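Local coordinates for protein alpha-L-rhamnosidase (Klebsiella oxytoca, PDB 4XHC) that hydrolyses terminal alpha-L-rhamnose residues from glycosides, as a two-domain family GH78 alpha-rhamnosidase able to hold rhamnose in its pocket, at residues A69-P77 with E130-P138; R482-W493 with T533-L543. All blocks are in the same frame, centred on the assembly; numbering follows the deposited sequence.

Contact 1: A69-P77 with E130-P138; sequences ALFGWRAEP and ETLSEVCEP
Trp-73, on the edge strand 73-79, lays its indole against the turn around 132-137, and Cys-136 sits over one face. The Cys-136 CB lies 3.6 Å from the centroid of the six-membered ring, 13° off its normal, a CH-pi contact; SG follows over the same face, 4.2 Å from that centroid, a sulfur-aromatic contact. Cysteine is small enough for both CB and the polarisable sulfur to sit over the indole face. Beside it Leu-132 reaches across the strand. Its CG stands anti to the backbone N (chi1 -175°), which carries CD2 to the strand backbone, 3.5 Å from Arg-74 C, and to the methyl of Ala-75, CB to CD2 3.9 Å. Alanine is short enough to let the leucine lie close. Tyr-175 and Ala-63 add to this packed side.

Between the two segments the other side is looser. Phe-71 meets Thr-131 CG2 at the edge of its ring, 4.1 Å from CE2, and sets its CB near Ser-133 OG; the Thr-131 and Ser-133 hydroxyls share a hydrogen bond. Arg-74 leaves the strand away from the turn, its NE salt-bridged to Glu-76 and its NH1 to Asp-66, next to strand 59-65. At the indole edge Trp-73 NE1 meets Glu-137 OE2 at 3.3 Å, the carboxylate turned 82° from the ring and brought there by the bend at chi2; Lys-521 is its distant ionic partner. Cohesion therefore rests on the sulfur-bearing and aliphatic groups packed on indole and strand, for the one hydrogen bond across the contact, NE1 to OE2, is weak.

Contact 2: R482-W493 with T533-L543; sequences RDEAIAQIKAYW and TPAWFIRQYGL
Arg-482 grips the carbonyl oxygen of Tyr-541 end-on with both terminal nitrogens, NH1 to O and NH2 to O each 3.2 Å, and the oxygen lies close to the guanidinium plane. NH2 also gives a weak bond to Gly-542 O. The arginine is extended from CG to NE, and such length lets it span from one helix to the C-terminal end of the other, where the last carbonyls lack the next turn's N-H donors. Gly-542 suits this exit because its positive phi is easily adopted by glycine; Leu-543 N bonds back to Ile-538 O.

Leu-543, the last residue, belongs to both the polar and the apolar region. Its CD2 rests over one face of the Arg-482 guanidinium, 3.5 Å from NH2, while CD1 turns inward to Ile-489 CD1 at 3.8 Å and Ile-486 CG1 at 4.1 Å. Its terminal carboxylate oxygen O is hydrogen-bonded to Thr-211 OG1. Ile-489 continues the apolar seam: its CD1 meets Phe-537 CB, while its CG2 approaches Pro-534.

At the far end Pro-534 CG stands over the five-membered ring of Trp-493, 3.3 Å from its centroid and 8° off the normal, a CH-pi contact. Proline fits the first turn of a helix, where no backbone N-H is required, and its compact, puckered ring presents CG, with CD beside it, to the indole face. Trp-493 NE1 is held by Ser-531 O. Segments 482-493 and 534-540 run roughly antiparallel (147°), their axes 11.7 Å apart at closest approach, consistent with neighbouring helices packing in the (alpha/alpha)6 barrel of six-hairpin glycosidases.

From the N terminus, contact 1 comes first: 69-77 meets 130-138 after 52 intervening residues, just over half of them strand; the contact closes a loop that starts on the edge strand 73-79 of the six-stranded antiparallel sheet and ends in the connection between strands 122-129 and 153-158. Contact 2 opens only much later and brings the C terminus back onto helix 482-498. The two are in series, neither nested nor crossed, with centres about 30 Å apart and nearest atoms about 11 Å apart. Contact 2's loop carries the rhamnose-pocket residues Glu-506, Tyr-518, His-528 and Trp-530, and also Tyr-526, whose backbone N hydrogen-bonds the Glu-130 side chain (OE1) in segment 130-138, joining the beta and helical regions.

Contact 1: A69-P77 with E130-P138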
loop_
_atom_site.group_PDB
_atom_site.type_symbol
_atom_site.label_atom_id
_atom_site.label_comp_id
_atom_site.label_asym_id
_atom_site.label_seq_id
_atom_site.Cartn_x
_atom_site.Cartn_y
_atom_site.Cartn_z
ATOM N N ALA A 69 -1.615 -23.842 22.971
ATOM C CA ALA A 69 -2.119 -22.484 23.173
ATOM C C ALA A 69 -3.204 -22.143 22.148
ATOM O O ALA A 69 -3.600 -22.993 21.340
ATOM C CB ALA A 69 -0.972 -21.481 23.100
ATOM N N LEU A 70 -3.676 -20.893 22.190
ATOM C CA LEU A 70 -4.705 -20.397 21.261
ATOM C C LEU A 70 -4.198 -20.445 19.806
ATOM O O LEU A 70 -3.475 -19.535 19.361
ATOM C CB LEU A 70 -5.146 -18.964 21.648
ATOM C CG LEU A 70 -6.304 -18.308 20.862
ATOM C CD1 LEU A 70 -7.559 -19.167 20.948
ATOM C CD2 LEU A 70 -6.598 -16.880 21.322
ATOM N N PHE A 71 -4.562 -21.520 19.093
ATOM C CA PHE A 71 -4.175 -21.728 17.692
ATOM C C PHE A 71 -2.663 -21.737 17.493
ATOM O O PHE A 71 -2.163 -21.222 16.490
ATOM C CB PHE A 71 -4.799 -20.666 16.776
ATOM C CG PHE A 71 -6.293 -20.537 16.916
ATOM C CD1 PHE A 71 -7.124 -21.632 16.701
ATOM C CD2 PHE A 71 -6.871 -19.319 17.255
ATOM C CE1 PHE A 71 -8.495 -21.515 16.833
ATOM C CE2 PHE A 71 -8.245 -19.201 17.390
ATOM C CZ PHE A 71 -9.058 -20.301 17.178
ATOM N N GLY A 72 -1.939 -22.301 18.456
ATOM C CA GLY A 72 -0.504 -22.544 18.314
ATOM C C GLY A 72 0.473 -21.411 18.600
ATOM O O GLY A 72 1.662 -21.556 18.314
ATOM N N TRP A 73 0.006 -20.296 19.163
ATOM C CA TRP A 73 0.876 -19.144 19.410
ATOM C C TRP A 73 0.611 -18.479 20.760
ATOM O O TRP A 73 -0.535 -18.229 21.113
ATOM C CB TRP A 73 0.729 -18.126 18.273
ATOM C CG TRP A 73 1.217 -18.647 16.949
ATOM C CD1 TRP A 73 0.468 -19.249 15.989
ATOM C CD2 TRP A 73 2.567 -18.630 16.453
ATOM N NE1 TRP A 73 1.257 -19.610 14.924
ATOM C CE2 TRP A 73 2.552 -19.247 15.185
ATOM C CE3 TRP A 73 3.788 -18.157 16.957
ATOM C CZ2 TRP A 73 3.712 -19.397 14.406
ATOM C CZ3 TRP A 73 4.948 -18.311 16.179
ATOM C CH2 TRP A 73 4.896 -18.921 14.917
ATOM N N ARG A 74 1.686 -18.189 21.493
ATOM C CA ARG A 74 1.617 -17.573 22.822
ATOM C C ARG A 74 2.344 -16.230 22.840
ATOM O O ARG A 74 3.434 -16.105 22.285
ATOM C CB ARG A 74 2.261 -18.503 23.858
ATOM C CG ARG A 74 2.053 -18.096 25.318
ATOM C CD ARG A 74 2.862 -18.964 26.282
ATOM N NE ARG A 74 4.302 -18.673 26.191
ATOM C CZ ARG A 74 5.244 -19.485 25.697
ATOM N NH1 ARG A 74 4.949 -20.695 25.233
ATOM N NH2 ARG A 74 6.508 -19.077 25.675
ATOM N N ALA A 75 1.744 -15.241 23.500
ATOM C CA ALA A 75 2.347 -13.916 23.664
ATOM C C ALA A 75 3.129 -13.818 24.979
ATOM O O ALA A 75 2.688 -14.340 26.006
ATOM C CB ALA A 75 1.272 -12.839 23.619
ATOM N N GLU A 76 4.295 -13.164 24.934
ATOM C CA GLU A 76 5.085 -12.834 26.133
ATOM C C GLU A 76 5.373 -11.340 26.100
ATOM O O GLU A 76 5.922 -10.860 25.113
ATOM C CB GLU A 76 6.417 -13.597 26.161
ATOM C CG GLU A 76 6.308 -15.115 26.340
ATOM C CD GLU A 76 5.831 -15.547 27.726
ATOM O OE1 GLU A 76 6.169 -14.871 28.723
ATOM O OE2 GLU A 76 5.123 -16.577 27.821
ATOM N N PRO A 77 4.993 -10.595 27.165
ATOM C CA PRO A 77 5.292 -9.152 27.201
ATOM C C PRO A 77 6.793 -8.893 27.268
ATOM O O PRO A 77 7.483 -9.561 28.034
ATOM C CB PRO A 77 4.621 -8.674 28.499
ATOM C CG PRO A 77 3.627 -9.727 28.849
ATOM C CD PRO A 77 4.183 -11.019 28.325
ATOM N N GLU A 130 -7.120 -10.339 14.606
ATOM C CA GLU A 130 -8.014 -10.484 15.741
ATOM C C GLU A 130 -7.423 -11.464 16.756
ATOM O O GLU A 130 -7.624 -11.308 17.962
ATOM C CB GLU A 130 -9.393 -10.974 15.290
ATOM C CG GLU A 130 -10.143 -10.062 14.327
ATOM C CD GLU A 130 -11.482 -10.657 13.912
ATOM O OE1 GLU A 130 -11.476 -11.700 13.222
ATOM O OE2 GLU A 130 -12.545 -10.105 14.264
ATOM N N THR A 131 -6.723 -12.488 16.265
ATOM C CA THR A 131 -5.953 -13.398 17.125
ATOM C C THR A 131 -4.457 -13.221 16.892
ATOM O O THR A 131 -4.039 -12.660 15.883
ATOM C CB THR A 131 -6.292 -14.874 16.863
ATOM O OG1 THR A 131 -5.972 -15.229 15.501
ATOM C CG2 THR A 131 -7.750 -15.120 17.117
ATOM N N LEU A 132 -3.649 -13.716 17.820
ATOM C CA LEU A 132 -2.208 -13.654 17.652
ATOM C C LEU A 132 -1.776 -14.434 16.415
ATOM O O LEU A 132 -0.883 -14.003 15.692
ATOM C CB LEU A 132 -1.496 -14.191 18.888
ATOM C CG LEU A 132 0.034 -14.078 18.898
ATOM C CD1 LEU A 132 0.483 -12.636 18.714
ATOM C CD2 LEU A 132 0.597 -14.668 20.185
ATOM N N SER A 133 -2.421 -15.562 16.150
ATOM C CA SER A 133 -2.029 -16.397 15.016
ATOM C C SER A 133 -2.075 -15.644 13.669
ATOM O O SER A 133 -1.314 -15.962 12.761
ATOM C CB SER A 133 -2.857 -17.706 14.967
ATOM O OG SER A 133 -4.235 -17.487 14.671
ATOM N N GLU A 134 -2.940 -14.641 13.547
ATOM C CA GLU A 134 -3.079 -13.905 12.286
ATOM C C GLU A 134 -1.897 -13.002 11.940
ATOM O O GLU A 134 -1.737 -12.611 10.781
ATOM C CB GLU A 134 -4.368 -13.091 12.288
ATOM C CG GLU A 134 -5.623 -13.951 12.310
ATOM C CD GLU A 134 -6.884 -13.151 12.557
ATOM O OE1 GLU A 134 -7.203 -12.247 11.735
ATOM O OE2 GLU A 134 -7.544 -13.442 13.583
ATOM N N VAL A 135 -1.069 -12.670 12.924
ATOM C CA VAL A 135 0.152 -11.915 12.654
ATOM C C VAL A 135 1.426 -12.779 12.726
ATOM O O VAL A 135 2.538 -12.258 12.643
ATOM C CB VAL A 135 0.261 -10.670 13.577
ATOM C CG1 VAL A 135 -0.954 -9.763 13.390
ATOM C CG2 VAL A 135 0.416 -11.054 15.048
ATOM N N CYS A 136 1.255 -14.091 12.875
ATOM C CA CYS A 136 2.375 -15.042 12.906
ATOM C C CYS A 136 2.389 -16.022 11.745
ATOM O O CYS A 136 3.445 -16.450 11.317
ATOM C CB CYS A 136 2.349 -15.841 14.196
ATOM S SG CYS A 136 2.345 -14.768 15.636
ATOM N N GLU A 137 1.216 -16.399 11.248
ATOM C CA GLU A 137 1.127 -17.277 10.088
ATOM C C GLU A 137 1.117 -16.396 8.837
ATOM O O GLU A 137 0.432 -15.368 8.803
ATOM C CB GLU A 137 -0.142 -18.131 10.136
ATOM C CG GLU A 137 -0.456 -18.777 11.484
ATOM C CD GLU A 137 0.059 -20.189 11.639
ATOM O OE1 GLU A 137 1.054 -20.561 10.982
ATOM O OE2 GLU A 137 -0.546 -20.931 12.443
ATOM N N PRO A 138 1.887 -16.788 7.807
ATOM C CA PRO A 138 1.952 -15.945 6.614
ATOM C C PRO A 138 0.666 -16.030 5.779
ATOM O O PRO A 138 0.141 -17.130 5.554
ATOM C CB PRO A 138 3.159 -16.512 5.858
ATOM C CG PRO A 138 3.188 -17.952 6.247
ATOM C CD PRO A 138 2.681 -18.025 7.658
#

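Contact 2: R482-W493 with T533-L543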
loop_
_atom_site.group_PDB
_atom_site.type_symbol
_atom_site.label_atom_id
_atom_site.label_comp_id
_atom_site.label_asym_id
_atom_site.label_seq_id
_atom_site.Cartn_x
_atom_site.Cartn_y
_atom_site.Cartn_z
ATOM N N ARG A 482 -34.266 -25.881 32.151
ATOM C CA ARG A 482 -33.584 -24.627 32.471
ATOM C C ARG A 482 -32.158 -24.847 32.997
ATOM O O ARG A 482 -31.220 -24.189 32.550
ATOM C CB ARG A 482 -34.426 -23.842 33.482
ATOM C CG ARG A 482 -33.969 -22.415 33.782
ATOM C CD ARG A 482 -34.595 -21.912 35.086
ATOM N NE ARG A 482 -33.909 -20.732 35.612
ATOM C CZ ARG A 482 -34.093 -19.486 35.171
ATOM N NH1 ARG A 482 -34.954 -19.225 34.185
ATOM N NH2 ARG A 482 -33.404 -18.486 35.713
ATOM N N ASP A 483 -31.991 -25.767 33.941
ATOM C CA ASP A 483 -30.663 -26.083 34.476
ATOM C C ASP A 483 -29.712 -26.596 33.384
ATOM O O ASP A 483 -28.523 -26.265 33.383
ATOM C CB ASP A 483 -30.773 -27.108 35.611
ATOM C CG ASP A 483 -31.382 -26.520 36.882
ATOM O OD1 ASP A 483 -31.074 -25.356 37.229
ATOM O OD2 ASP A 483 -32.161 -27.231 37.551
ATOM N N GLU A 484 -30.249 -27.388 32.458
ATOM C CA GLU A 484 -29.479 -27.937 31.339
ATOM C C GLU A 484 -29.039 -26.830 30.372
ATOM O O GLU A 484 -27.964 -26.909 29.788
ATOM C CB GLU A 484 -30.290 -29.002 30.581
ATOM C CG GLU A 484 -30.542 -30.315 31.336
ATOM C CD GLU A 484 -31.562 -30.228 32.486
ATOM O OE1 GLU A 484 -32.244 -29.180 32.663
ATOM O OE2 GLU A 484 -31.684 -31.232 33.225
ATOM N N ALA A 485 -29.879 -25.811 30.199
ATOM C CA ALA A 485 -29.548 -24.652 29.356
ATOM C C ALA A 485 -28.442 -23.787 29.955
ATOM O O ALA A 485 -27.606 -23.254 29.228
ATOM C CB ALA A 485 -30.784 -23.801 29.114
ATOM N N ILE A 486 -28.456 -23.625 31.274
ATOM C CA ILE A 486 -27.400 -22.889 31.958
ATOM C C ILE A 486 -26.074 -23.624 31.808
ATOM O O ILE A 486 -25.087 -23.027 31.397
ATOM C CB ILE A 486 -27.720 -22.666 33.455
ATOM C CG1 ILE A 486 -28.880 -21.673 33.608
ATOM C CG2 ILE A 486 -26.493 -22.150 34.206
ATOM C CD1 ILE A 486 -29.557 -21.714 34.966
ATOM N N ALA A 487 -26.060 -24.915 32.123
ATOM C CA ALA A 487 -24.841 -25.726 32.001
ATOM C C ALA A 487 -24.255 -25.703 30.582
ATOM O O ALA A 487 -23.030 -25.746 30.409
ATOM C CB ALA A 487 -25.114 -27.158 32.435
ATOM N N GLN A 488 -25.132 -25.623 29.583
ATOM C CA GLN A 488 -24.724 -25.613 28.176
ATOM C C GLN A 488 -24.152 -24.295 27.696
ATOM O O GLN A 488 -23.276 -24.282 26.831
ATOM C CB GLN A 488 -25.898 -25.998 27.269
ATOM C CG GLN A 488 -26.017 -27.494 27.046
ATOM C CD GLN A 488 -24.780 -28.066 26.400
ATOM O OE1 GLN A 488 -24.341 -29.154 26.766
ATOM N NE2 GLN A 488 -24.199 -27.328 25.445
ATOM N N ILE A 489 -24.670 -23.191 28.222
ATOM C CA ILE A 489 -24.089 -21.885 27.941
ATOM C C ILE A 489 -22.668 -21.834 28.514
ATOM O O ILE A 489 -21.733 -21.422 27.841
ATOM C CB ILE A 489 -24.957 -20.749 28.519
ATOM C CG1 ILE A 489 -26.236 -20.616 27.695
ATOM C CG2 ILE A 489 -24.191 -19.427 28.530
ATOM C CD1 ILE A 489 -27.334 -19.840 28.380
ATOM N N LYS A 490 -22.520 -22.296 29.750
ATOM C CA LYS A 490 -21.228 -22.320 30.421
ATOM C C LYS A 490 -20.194 -23.227 29.752
ATOM O O LYS A 490 -19.024 -22.865 29.647
ATOM C CB LYS A 490 -21.404 -22.775 31.864
ATOM C CG LYS A 490 -22.136 -21.785 32.745
ATOM C CD LYS A 490 -22.201 -22.314 34.164
ATOM C CE LYS A 490 -22.702 -21.264 35.125
ATOM N NZ LYS A 490 -23.018 -21.902 36.426
ATOM N N ALA A 491 -20.617 -24.412 29.321
ATOM C CA ALA A 491 -19.696 -25.377 28.718
ATOM C C ALA A 491 -19.172 -24.889 27.371
ATOM O O ALA A 491 -17.980 -24.995 27.092
ATOM C CB ALA A 491 -20.380 -26.721 28.551
ATOM N N TYR A 492 -20.063 -24.348 26.546
ATOM C CA TYR A 492 -19.712 -23.927 25.190
ATOM C C TYR A 492 -19.092 -22.520 25.143
ATOM O O TYR A 492 -17.919 -22.379 24.821
ATOM C CB TYR A 492 -20.949 -24.013 24.300
ATOM C CG TYR A 492 -20.716 -23.741 22.832
ATOM C CD1 TYR A 492 -20.040 -24.644 22.035
ATOM C CD2 TYR A 492 -21.218 -22.587 22.236
ATOM C CE1 TYR A 492 -19.845 -24.396 20.688
ATOM C CE2 TYR A 492 -21.029 -22.332 20.888
ATOM C CZ TYR A 492 -20.341 -23.236 20.120
ATOM O OH TYR A 492 -20.179 -22.962 18.780
ATOM N N TRP A 493 -19.864 -21.486 25.470
ATOM C CA TRP A 493 -19.340 -20.114 25.454
ATOM C C TRP A 493 -18.267 -19.876 26.523
ATOM O O TRP A 493 -17.343 -19.099 26.306
ATOM C CB TRP A 493 -20.462 -19.099 25.621
ATOM C CG TRP A 493 -21.285 -18.867 24.380
ATOM C CD1 TRP A 493 -21.071 -17.924 23.433
ATOM C CD2 TRP A 493 -22.465 -19.566 23.986
ATOM N NE1 TRP A 493 -22.029 -17.997 22.462
ATOM C CE2 TRP A 493 -22.906 -18.991 22.783
ATOM C CE3 TRP A 493 -23.201 -20.622 24.539
ATOM C CZ2 TRP A 493 -24.044 -19.433 22.118
ATOM C CZ3 TRP A 493 -24.330 -21.070 23.873
ATOM C CH2 TRP A 493 -24.736 -20.478 22.671
ATOM N N THR A 533 -25.677 -14.189 21.791
ATOM C CA THR A 533 -27.011 -14.320 22.365
ATOM C C THR A 533 -27.052 -14.691 23.845
ATOM O O THR A 533 -28.062 -14.440 24.502
ATOM C CB THR A 533 -27.864 -15.329 21.588
ATOM O OG1 THR A 533 -27.087 -16.492 21.297
ATOM C CG2 THR A 533 -28.352 -14.712 20.298
ATOM N N PRO A 534 -25.977 -15.283 24.388
ATOM C CA PRO A 534 -26.003 -15.505 25.833
ATOM C C PRO A 534 -26.382 -14.270 26.660
ATOM O O PRO A 534 -27.021 -14.399 27.706
ATOM C CB PRO A 534 -24.579 -15.939 26.130
ATOM C CG PRO A 534 -24.204 -16.716 24.914
ATOM C CD PRO A 534 -24.864 -16.014 23.756
ATOM N N ALA A 535 -25.999 -13.086 26.195
ATOM C CA ALA A 535 -26.444 -11.855 26.835
ATOM C C ALA A 535 -27.980 -11.779 26.911
ATOM O O ALA A 535 -28.536 -11.397 27.944
ATOM C CB ALA A 535 -25.880 -10.647 26.103
ATOM N N TRP A 536 -28.655 -12.163 25.826
ATOM C CA TRP A 536 -30.121 -12.179 25.795
ATOM C C TRP A 536 -30.687 -13.235 26.743
ATOM O O TRP A 536 -31.536 -12.928 27.573
ATOM C CB TRP A 536 -30.644 -12.411 24.371
ATOM C CG TRP A 536 -32.148 -12.365 24.256
ATOM C CD1 TRP A 536 -32.948 -11.262 24.359
ATOM C CD2 TRP A 536 -33.021 -13.465 24.010
ATOM N NE1 TRP A 536 -34.267 -11.609 24.202
ATOM C CE2 TRP A 536 -34.337 -12.958 23.980
ATOM C CE3 TRP A 536 -32.821 -14.831 23.808
ATOM C CZ2 TRP A 536 -35.447 -13.772 23.762
ATOM C CZ3 TRP A 536 -33.931 -15.640 23.585
ATOM C CH2 TRP A 536 -35.225 -15.104 23.566
ATOM N N PHE A 537 -30.208 -14.471 26.623
ATOM C CA PHE A 537 -30.652 -15.549 27.510
ATOM C C PHE A 537 -30.462 -15.176 28.981
ATOM O O PHE A 537 -31.359 -15.371 29.808
ATOM C CB PHE A 537 -29.894 -16.851 27.224
ATOM C CG PHE A 537 -30.238 -17.483 25.906
ATOM C CD1 PHE A 537 -31.547 -17.848 25.613
ATOM C CD2 PHE A 537 -29.248 -17.745 24.967
ATOM C CE1 PHE A 537 -31.863 -18.439 24.401
ATOM C CE2 PHE A 537 -29.556 -18.336 23.753
ATOM C CZ PHE A 537 -30.863 -18.686 23.470
ATOM N N ILE A 538 -29.291 -14.642 29.302
ATOM C CA ILE A 538 -28.954 -14.343 30.681
ATOM C C ILE A 538 -29.863 -13.239 31.214
ATOM O O ILE A 538 -30.410 -13.362 32.309
ATOM C CB ILE A 538 -27.455 -13.998 30.829
ATOM C CG1 ILE A 538 -26.624 -15.270 30.633
ATOM C CG2 ILE A 538 -27.151 -13.402 32.198
ATOM C CD1 ILE A 538 -25.181 -15.010 30.278
ATOM N N ARG A 539 -30.052 -12.188 30.422
ATOM C CA ARG A 539 -30.855 -11.037 30.845
ATOM C C ARG A 539 -32.360 -11.289 30.785
ATOM O O ARG A 539 -33.073 -10.979 31.728
ATOM C CB ARG A 539 -30.497 -9.802 30.016
ATOM C CG ARG A 539 -29.116 -9.249 30.323
ATOM C CD ARG A 539 -28.568 -8.423 29.175
ATOM N NE ARG A 539 -27.172 -8.055 29.402
ATOM C CZ ARG A 539 -26.747 -6.853 29.778
ATOM N NH1 ARG A 539 -27.592 -5.848 29.972
ATOM N NH2 ARG A 539 -25.450 -6.647 29.949
ATOM N N GLN A 540 -32.836 -11.856 29.684
ATOM C CA GLN A 540 -34.267 -12.088 29.477
ATOM C C GLN A 540 -34.836 -13.161 30.402
ATOM O O GLN A 540 -35.963 -13.029 30.854
ATOM C CB GLN A 540 -34.534 -12.481 28.016
ATOM C CG GLN A 540 -36.002 -12.530 27.613
ATOM C CD GLN A 540 -36.672 -11.182 27.662
ATOM O OE1 GLN A 540 -36.039 -10.144 27.488
ATOM N NE2 GLN A 540 -37.964 -11.188 27.890
ATOM N N TYR A 541 -34.074 -14.224 30.667
ATOM C CA TYR A 541 -34.548 -15.324 31.524
ATOM C C TYR A 541 -34.017 -15.257 32.954
ATOM O O TYR A 541 -34.309 -16.132 33.772
ATOM C CB TYR A 541 -34.209 -16.673 30.897
ATOM C CG TYR A 541 -34.949 -16.912 29.605
ATOM C CD1 TYR A 541 -34.476 -16.385 28.411
ATOM C CD2 TYR A 541 -36.133 -17.652 29.573
ATOM C CE1 TYR A 541 -35.146 -16.596 27.218
ATOM C CE2 TYR A 541 -36.809 -17.866 28.386
ATOM C CZ TYR A 541 -36.304 -17.334 27.214
ATOM O OH TYR A 541 -36.946 -17.525 26.025
ATOM N N GLY A 542 -33.244 -14.217 33.249
ATOM C CA GLY A 542 -32.731 -13.995 34.596
ATOM C C GLY A 542 -31.924 -15.174 35.104
ATOM O O GLY A 542 -32.119 -15.624 36.228
ATOM N N LEU A 543 -31.012 -15.666 34.277
ATOM C CA LEU A 543 -30.180 -16.803 34.653
ATOM C C LEU A 543 -29.114 -16.395 35.687
ATOM O O LEU A 543 -28.728 -15.218 35.813
ATOM C CB LEU A 543 -29.521 -17.414 33.409
ATOM C CG LEU A 543 -30.440 -17.810 32.246
ATOM C CD1 LEU A 543 -29.651 -18.501 31.145
ATOM C CD2 LEU A 543 -31.565 -18.710 32.724
ATOM O OXT LEU A 543 -28.611 -17.244 36.432
#